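PDB 4I0X: ESAT-6-like protein MAB_3113 from Mycobacterium abscessus, which is of unknown function but belongs to the secreted WXG100 family and pairs with its partner MAB_3112 in the EsxEF complex. Local coordinates for residues B[28-31]-B[32-36]. The protein carries 4 engineered substitutions. Numbering follows the deposited sequence.
Sequences EFVT and ENLDQ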
loop_
_atom_site.group_PDB
_atom_site.type_symbol
_atom_site.label_atom_id
_atom_site.label_comp_id
_atom_site.label_asym_id
_atom_site.label_seq_id
_atom_site.Cartn_x
_atom_site.Cartn_y
_atom_site.Cartn_z
ATOM N N GLU B 28 6.764 3.482 0.683
ATOM C CA GLU B 28 7.755 3.642 -0.406
ATOM C C GLU B 28 7.874 2.342 -1.229
ATOM O O GLU B 28 8.018 2.341 -2.464
ATOM C CB GLU B 28 9.141 3.953 0.166
ATOM C CG GLU B 28 9.321 5.337 0.772
ATOM C CD GLU B 28 10.645 5.476 1.550
ATOM O OE1 GLU B 28 11.485 4.526 1.547
ATOM O OE2 GLU B 28 10.835 6.544 2.181
ATOM N N PHE B 29 7.862 1.237 -0.507
ATOM C CA PHE B 29 7.912 -0.092 -1.110
ATOM C C PHE B 29 6.682 -0.339 -1.999
ATOM O O PHE B 29 6.800 -0.770 -3.143
ATOM C CB PHE B 29 7.991 -1.128 0.003
ATOM C CG PHE B 29 7.774 -2.546 -0.468
ATOM C CD1 PHE B 29 8.722 -3.193 -1.246
ATOM C CD2 PHE B 29 6.628 -3.220 -0.123
ATOM C CE1 PHE B 29 8.527 -4.491 -1.672
ATOM C CE2 PHE B 29 6.421 -4.540 -0.551
ATOM C CZ PHE B 29 7.377 -5.173 -1.305
ATOM N N VAL B 30 5.514 0.008 -1.496
ATOM C CA VAL B 30 4.296 -0.157 -2.278
ATOM C C VAL B 30 4.295 0.706 -3.531
ATOM O O VAL B 30 3.979 0.219 -4.607
ATOM C CB VAL B 30 3.034 0.146 -1.487
ATOM C CG1 VAL B 30 1.807 0.034 -2.420
ATOM C CG2 VAL B 30 2.923 -0.797 -0.291
ATOM N N THR B 31 4.650 1.978 -3.417
ATOM C CA THR B 31 4.595 2.859 -4.588
ATOM C C THR B 31 5.673 2.556 -5.642
ATOM O O THR B 31 5.433 2.656 -6.863
ATOM C CB THR B 31 4.670 4.316 -4.185
ATOM O OG1 THR B 31 5.895 4.544 -3.506
ATOM C CG2 THR B 31 3.494 4.683 -3.259
ATOM N N GLU B 32 6.865 2.197 -5.187
ATOM C CA GLU B 32 7.925 1.798 -6.078
ATOM C C GLU B 32 7.488 0.607 -6.926
ATOM O O GLU B 32 7.753 0.550 -8.131
ATOM C CB GLU B 32 9.186 1.442 -5.288
ATOM C CG GLU B 32 10.352 1.009 -6.118
ATOM C CD GLU B 32 11.591 0.691 -5.277
ATOM O OE1 GLU B 32 11.493 0.696 -4.023
ATOM O OE2 GLU B 32 12.665 0.433 -5.869
ATOM N N ASN B 33 6.866 -0.378 -6.305
ATOM C CA ASN B 33 6.557 -1.592 -7.060
ATOM C C ASN B 33 5.317 -1.518 -7.930
ATOM O O ASN B 33 5.268 -2.157 -8.995
ATOM C CB ASN B 33 6.502 -2.794 -6.134
ATOM C CG ASN B 33 7.868 -3.223 -5.714
ATOM O OD1 ASN B 33 8.625 -3.849 -6.497
ATOM N ND2 ASN B 33 8.233 -2.863 -4.500
ATOM N N LEU B 34 4.324 -0.752 -7.481
ATOM C CA LEU B 34 3.184 -0.404 -8.318
ATOM C C LEU B 34 3.664 0.386 -9.538
ATOM O O LEU B 34 3.177 0.184 -10.627
ATOM C CB LEU B 34 2.156 0.423 -7.544
ATOM C CG LEU B 34 1.344 -0.250 -6.448
ATOM C CD1 LEU B 34 0.376 0.713 -5.774
ATOM C CD2 LEU B 34 0.560 -1.457 -6.975
ATOM N N ASP B 35 4.639 1.283 -9.349
ATOM C CA ASP B 35 5.240 2.019 -10.452
ATOM C C ASP B 35 5.857 1.087 -11.491
ATOM O O ASP B 35 5.749 1.315 -12.709
ATOM C CB ASP B 35 6.336 2.971 -9.927
ATOM C CG ASP B 35 5.787 4.269 -9.385
ATOM O OD1 ASP B 35 4.563 4.360 -9.138
ATOM O OD2 ASP B 35 6.595 5.211 -9.192
ATOM N N GLN B 36 6.541 0.049 -11.012
ATOM C CA GLN B 36 7.223 -0.875 -11.918
ATOM C C GLN B 36 6.181 -1.697 -12.691
ATOM O O GLN B 36 6.295 -1.926 -13.898
ATOM C CB GLN B 36 8.185 -1.777 -11.126
ATOM C CG GLN B 36 8.860 -2.778 -12.001
ATOM C CD GLN B 36 9.912 -3.640 -11.290
ATOM O OE1 GLN B 36 10.375 -3.333 -10.180
ATOM N NE2 GLN B 36 10.291 -4.738 -11.952
#
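Phe29 and Asn33 meet across one turn of helix 11-47, the first of the two long helices that form the helical hairpin of this WXG100 subunit. Residues 28-36 are regular alpha-helix, with i to i+4 backbone bonds such as Leu34 N to Val30 O at 3.1 Å. Phe29 O accepts two N-H groups of Asn33. The backbone bond from Asn33 N to Phe29 O measures 3.2 Å. The side-chain bond from Asn33 ND2 to Phe29 O is shorter, 2.9 Å, with an N-H...O angle of 154°. The two donors arrive from opposite faces of the carbonyl plane. With chi1 at -75°, CG of Asn33 lies beside its own backbone N, and the amide folds back along the helix toward the preceding turn. The ND2 bond ties the NH2 end of the Asn33 amide to the backbone carbonyl of Phe29. Asn33 ND2 also lies 3.3 Å from both CD1 and CE1 of Phe29, near that bond of the ring, and the amide and ring planes are turned 65° apart. The approach to the ring is oblique.

This side of the turn packs on the MAB_3112 chain, with Phe29 against Gln18 and Asn33 against Phe11 of that chain. Val30, buried, rests on Met19 of MAB_3112. Thr31 OG1 hydrogen-bonds back to Lys27 O, while Thr31 O receives Asp35 N at 2.9 Å. Within the helix Val30 and Leu34 lie side by side and point the same way. Their nearest side-chain approach is between methyls, Val30 CG1 to Leu34 CD1, at 3.7 Å.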